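Local coordinates for ErfK/YbiS/YcfS/YnhG family protein (Xylanimonas cellulosilytica, PDB 4LPQ) that probably acts as a peptidoglycan L,D-transpeptidase in cell wall biogenesis, the chain pairing a putative peptidoglycan-binding domain with the catalytic domain, at residues 110-115 with 175-180; 129-134 with 159-164. All coordinates share one frame; numbering follows the deposited sequence. Where two conformers were deposited one is given.

Contact 1. Residues 110-115 with 175-180; sequences NASSGN and YPASHG
Ser112 OG donates to Tyr175 O at 2.8 Å, and this bond opens a seam along which two loops run side by side. With chi1 at -178°, OG stands anti to the backbone N, a rotation that carries it across to the other loop and leaves it 3.6 Å from Ala177 CB. The next bonds are between backbones: Ser178 N bonds to Ser113 O (2.9 Å), and Asn115 N returns one to Ser178 O (3.0 Å). Gly114, set between them, forms a single beta bridge with Ser178. Here the packing is tight. Having no side chain, Gly114 brings its CA to 3.7 Å from Gly180 N and sends a CA-H...O contact to Ser178 O. Ser178 OG accepts from Gly180 N at 2.9 Å, which makes an ST turn, and it has a further partner in Cys181 O, so the hydroxyl ties the bend leading to the predicted nucleophile. The flank formed by Tyr175, Pro176 and Asn115 lies nearer solvent. Pro176 lays CB 3.4 Å from Gly114 O, Asn115 spends OD1 on Glu117 N, and the exposed Tyr175 starts its side chain away from the partner loop. Within the catalytic domain, one loop leaves strand 104-110 and the other leads into strand 182-184, where Arg183 is hydrogen-bonded to Ser112 through the backbone; at the far end, Asn110 packs on helix 43-56 and hydrogen-bonds Lys54.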
loop_
_atom_site.group_PDB
_atom_site.type_symbol
_atom_site.label_atom_id
_atom_site.label_comp_id
_atom_site.label_asym_id
_atom_site.label_seq_id
_atom_site.Cartn_x
_atom_site.Cartn_y
_atom_site.Cartn_z
ATOM N N ASN A 110 0.765 -0.842 -1.824
ATOM C CA ASN A 110 0.388 -1.872 -0.869
ATOM C C ASN A 110 0.312 -1.283 0.540
ATOM O O ASN A 110 1.164 -0.545 0.991
ATOM C CB ASN A 110 1.454 -2.957 -0.913
ATOM C CG ASN A 110 1.118 -4.151 -0.042
ATOM O OD1 ASN A 110 0.047 -4.719 -0.198
ATOM N ND2 ASN A 110 2.024 -4.488 0.872
ATOM N N ALA A 111 -0.775 -1.656 1.272
ATOM C CA ALA A 111 -1.053 -1.137 2.606
ATOM C C ALA A 111 -1.434 -2.261 3.564
ATOM O O ALA A 111 -1.844 -3.350 3.144
ATOM C CB ALA A 111 -2.149 -0.035 2.550
ATOM N N SER A 112 -1.358 -1.987 4.888
ATOM C CA SER A 112 -1.876 -2.868 5.863
ATOM C C SER A 112 -2.394 -2.065 6.993
ATOM O O SER A 112 -1.724 -1.213 7.559
ATOM C CB SER A 112 -0.774 -3.847 6.326
ATOM O OG SER A 112 -1.256 -4.790 7.269
ATOM N N SER A 113 -3.668 -2.334 7.369
ATOM C CA SER A 113 -4.399 -1.616 8.391
ATOM C C SER A 113 -4.728 -2.455 9.614
ATOM O O SER A 113 -4.107 -3.484 9.804
ATOM C CB SER A 113 -5.610 -0.923 7.780
ATOM O OG SER A 113 -6.563 -1.902 7.358
ATOM N N GLY A 114 -5.654 -2.014 10.457
ATOM C CA GLY A 114 -5.852 -2.667 11.732
ATOM C C GLY A 114 -6.371 -4.086 11.662
ATOM O O GLY A 114 -7.241 -4.367 10.860
ATOM N N ASN A 115 -5.838 -4.924 12.508
ATOM C CA ASN A 115 -6.239 -6.321 12.528
ATOM C C ASN A 115 -7.565 -6.680 13.211
ATOM O O ASN A 115 -7.944 -7.816 13.127
ATOM C CB ASN A 115 -5.106 -7.197 13.020
ATOM C CG ASN A 115 -4.859 -7.083 14.477
ATOM O OD1 ASN A 115 -5.616 -6.521 15.245
ATOM N ND2 ASN A 115 -3.836 -7.759 14.870
ATOM N N TYR A 175 -2.284 -9.198 4.842
ATOM C CA TYR A 175 -3.448 -9.114 5.705
ATOM C C TYR A 175 -3.292 -7.902 6.596
ATOM O O TYR A 175 -2.187 -7.368 6.759
ATOM C CB TYR A 175 -3.535 -10.426 6.548
ATOM C CG TYR A 175 -2.347 -10.678 7.445
ATOM C CD1 TYR A 175 -2.282 -10.188 8.713
ATOM C CD2 TYR A 175 -1.236 -11.366 6.983
ATOM C CE1 TYR A 175 -1.193 -10.383 9.524
ATOM C CE2 TYR A 175 -0.099 -11.554 7.789
ATOM C CZ TYR A 175 -0.103 -11.080 9.093
ATOM O OH TYR A 175 0.990 -11.280 9.888
ATOM N N PRO A 176 -4.405 -7.448 7.162
ATOM C CA PRO A 176 -4.357 -6.294 8.107
ATOM C C PRO A 176 -3.641 -6.685 9.379
ATOM O O PRO A 176 -4.094 -7.582 10.083
ATOM C CB PRO A 176 -5.784 -5.925 8.275
ATOM C CG PRO A 176 -6.591 -6.872 7.531
ATOM C CD PRO A 176 -5.777 -7.890 6.925
ATOM N N ALA A 177 -2.545 -6.009 9.705
ATOM C CA ALA A 177 -1.653 -6.448 10.748
ATOM C C ALA A 177 -1.434 -5.400 11.856
ATOM O O ALA A 177 -0.695 -5.708 12.816
ATOM C CB ALA A 177 -0.295 -6.795 10.155
ATOM N N SER A 178 -1.953 -4.183 11.679
ATOM C CA SER A 178 -1.651 -3.096 12.607
ATOM C C SER A 178 -2.559 -3.005 13.805
ATOM O O SER A 178 -3.542 -3.711 13.916
ATOM C CB SER A 178 -1.580 -1.772 11.843
ATOM O OG SER A 178 -2.856 -1.267 11.662
ATOM N N HIS A 179 -2.278 -2.006 14.656
ATOM C CA HIS A 179 -3.228 -1.623 15.739
ATOM C C HIS A 179 -4.227 -0.580 15.316
ATOM O O HIS A 179 -5.003 -0.088 16.123
ATOM C CB HIS A 179 -2.508 -1.112 16.966
ATOM C CG HIS A 179 -1.871 -2.166 17.746
ATOM N ND1 HIS A 179 -1.145 -1.878 18.866
ATOM C CD2 HIS A 179 -1.965 -3.504 17.705
ATOM C CE1 HIS A 179 -0.749 -2.996 19.456
ATOM N NE2 HIS A 179 -1.290 -4.002 18.808
ATOM N N GLY A 180 -4.231 -0.251 14.010
ATOM C CA GLY A 180 -5.159 0.680 13.507
ATOM C C GLY A 180 -4.588 1.661 12.505
ATOM O O GLY A 180 -5.349 2.206 11.652
#

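Contact 2. Residues 129-134 with 159-164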
loop_
_atom_site.group_PDB
_atom_site.type_symbol
_atom_site.label_atom_id
_atom_site.label_comp_id
_atom_site.label_asym_id
_atom_site.label_seq_id
_atom_site.Cartn_x
_atom_site.Cartn_y
_atom_site.Cartn_z
ATOM N N THR A 129 -9.157 -1.421 15.254
ATOM C CA THR A 129 -10.004 -1.038 14.151
ATOM C C THR A 129 -9.420 0.209 13.474
ATOM O O THR A 129 -9.076 1.148 14.167
ATOM C CB THR A 129 -11.456 -0.721 14.687
ATOM O OG1 THR A 129 -11.972 -1.847 15.411
ATOM C CG2 THR A 129 -12.420 -0.306 13.544
ATOM N N THR A 130 -9.428 0.251 12.166
ATOM C CA THR A 130 -9.142 1.464 11.417
ATOM C C THR A 130 -10.424 2.106 11.064
ATOM O O THR A 130 -11.320 1.420 10.520
ATOM C CB THR A 130 -8.360 1.090 10.141
ATOM O OG1 THR A 130 -7.096 0.476 10.530
ATOM C CG2 THR A 130 -8.087 2.286 9.272
ATOM N N PRO A 131 -10.568 3.388 11.343
ATOM C CA PRO A 131 -11.866 3.951 11.099
ATOM C C PRO A 131 -12.161 4.185 9.625
ATOM O O PRO A 131 -11.291 4.528 8.866
ATOM C CB PRO A 131 -11.819 5.322 11.803
ATOM C CG PRO A 131 -10.388 5.631 11.907
ATOM C CD PRO A 131 -9.662 4.323 11.988
ATOM N N ARG A 132 -13.388 3.963 9.254
ATOM C CA ARG A 132 -13.933 4.286 7.976
ATOM C C ARG A 132 -14.503 5.688 8.032
ATOM O O ARG A 132 -15.065 6.128 9.055
ATOM C CB ARG A 132 -15.037 3.324 7.541
ATOM C CG ARG A 132 -14.481 1.986 7.175
ATOM C CD ARG A 132 -15.513 0.875 6.928
ATOM N NE ARG A 132 -14.797 -0.425 7.218
ATOM C CZ ARG A 132 -14.290 -1.460 6.469
ATOM N NH1 ARG A 132 -14.285 -1.792 5.034
ATOM N NH2 ARG A 132 -13.639 -2.285 7.240
ATOM N N GLY A 133 -14.340 6.437 6.954
ATOM C CA GLY A 133 -14.830 7.793 6.893
ATOM C C GLY A 133 -14.003 8.725 6.097
ATOM O O GLY A 133 -13.179 8.322 5.312
ATOM N N ASP A 134 -14.357 10.031 6.228
ATOM C CA ASP A 134 -13.817 11.036 5.389
ATOM C C ASP A 134 -13.072 12.044 6.283
ATOM O O ASP A 134 -13.746 12.788 7.009
ATOM C CB ASP A 134 -14.992 11.659 4.684
ATOM C CG ASP A 134 -14.724 12.289 3.445
ATOM O OD1 ASP A 134 -13.668 12.810 3.231
ATOM O OD2 ASP A 134 -15.743 12.351 2.631
ATOM N N TYR A 159 -0.901 12.192 10.023
ATOM C CA TYR A 159 -1.983 11.876 10.901
ATOM C C TYR A 159 -3.305 12.409 10.339
ATOM O O TYR A 159 -3.367 13.547 9.894
ATOM C CB TYR A 159 -1.781 12.495 12.289
ATOM C CG TYR A 159 -0.580 12.033 12.985
ATOM C CD1 TYR A 159 0.669 12.531 12.700
ATOM C CD2 TYR A 159 -0.677 11.078 13.969
ATOM C CE1 TYR A 159 1.807 12.083 13.331
ATOM C CE2 TYR A 159 0.461 10.633 14.648
ATOM C CZ TYR A 159 1.704 11.166 14.347
ATOM O OH TYR A 159 2.869 10.733 15.000
ATOM N N PHE A 160 -4.359 11.581 10.355
ATOM C CA PHE A 160 -5.663 11.968 9.849
ATOM C C PHE A 160 -6.789 11.883 10.840
ATOM O O PHE A 160 -7.871 12.465 10.570
ATOM C CB PHE A 160 -6.050 11.226 8.551
ATOM C CG PHE A 160 -6.124 9.704 8.745
ATOM C CD1 PHE A 160 -7.293 9.093 9.153
ATOM C CD2 PHE A 160 -5.037 8.879 8.503
ATOM C CE1 PHE A 160 -7.394 7.737 9.320
ATOM C CE2 PHE A 160 -5.132 7.532 8.697
ATOM C CZ PHE A 160 -6.289 6.978 9.125
ATOM N N ARG A 161 -6.668 11.221 11.995
ATOM C CA ARG A 161 -7.708 11.241 13.031
ATOM C C ARG A 161 -7.069 10.844 14.330
ATOM O O ARG A 161 -6.731 9.668 14.491
ATOM C CB ARG A 161 -8.886 10.291 12.677
ATOM C CG ARG A 161 -10.040 10.406 13.634
ATOM C CD ARG A 161 -10.920 9.188 13.471
ATOM N NE ARG A 161 -12.160 9.244 14.101
ATOM C CZ ARG A 161 -12.563 8.480 15.088
ATOM N NH1 ARG A 161 -11.702 7.803 15.768
ATOM N NH2 ARG A 161 -13.827 8.545 15.500
ATOM N N GLY A 162 -6.833 11.772 15.220
ATOM C CA GLY A 162 -6.158 11.446 16.465
ATOM C C GLY A 162 -4.837 10.756 16.118
ATOM O O GLY A 162 -4.014 11.295 15.358
ATOM N N GLY A 163 -4.573 9.637 16.766
ATOM C CA GLY A 163 -3.360 8.891 16.531
ATOM C C GLY A 163 -3.286 8.071 15.282
ATOM O O GLY A 163 -2.292 7.485 14.962
ATOM N N TYR A 164 -4.376 8.009 14.564
ATOM C CA TYR A 164 -4.459 7.255 13.325
ATOM C C TYR A 164 -3.757 8.038 12.213
ATOM O O TYR A 164 -4.067 9.215 11.907
ATOM C CB TYR A 164 -5.879 6.955 12.885
ATOM C CG TYR A 164 -6.632 6.077 13.838
ATOM C CD1 TYR A 164 -6.496 4.704 13.774
ATOM C CD2 TYR A 164 -7.497 6.547 14.744
ATOM C CE1 TYR A 164 -7.105 3.854 14.653
ATOM C CE2 TYR A 164 -8.151 5.729 15.607
ATOM C CZ TYR A 164 -7.981 4.357 15.552
ATOM O OH TYR A 164 -8.653 3.557 16.457
#
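Tyr164 O takes two backbone donors at once, Phe160 N at 2.8 Å and the more distant Arg161 N at 3.3 Å, so two successive residues face one: a classic beta bulge. The same oxygen lies over one face of the Phe160 ring, displaced toward its rim. Tyr164 N answers with a bond to Arg161 O, closing a type II' turn through Gly162 and Gly163. Folded in this way, the segment turns Phe160, Arg161 and Tyr164 toward Pro131. The Tyr164 ring, its CG beside the backbone N and anti to the carbonyl carbon (chi1 -64°), receives Pro131 CD over its face in a CH-pi contact, 3.7 Å from the ring centroid and only 12° off the normal. Pro131 CG meets the aliphatic part of the extended Arg161 chain, 3.9 Å from Arg161 CD, and sits more loosely at the edge of the Phe160 ring, 4.5 Å from Phe160 CE1. If an alanine here stood in for Tyr164, Pro131 would probably lose its aromatic floor and a gap would open beneath its CD. Phe160 continues inward onto Val204 and Leu206 of strand 203-206. The arrangement is that of a tight beta hairpin with a type II' turn and a bulge, joining antiparallel strands 154-159 and 164-168 of the catalytic domain's sheet.

Contact 2 is nested in sequence inside the loop closed by contact 1, and their centres lie 13 Å apart. Thr130 is the join: its OG1 is 2.7 Å from Gly180 O and 2.9 Å from Gly114 N, both probable hydrogen bonds, and it thereby ties together the two loops of contact 1. Gly180 O also packs 3.5 Å from Tyr164 CD1. Both contacts border the presumed active site. The side chain of Tyr164 and the Gly180 position each lie about 5 Å from that of Cys181, the predicted nucleophile, while the Ser178 side chain is about 6 Å from that of His167, the predicted proton donor/acceptor. Ser178, His179, Gly180 and Cys181 form the Ser-His-Gly-Cys signature of this family.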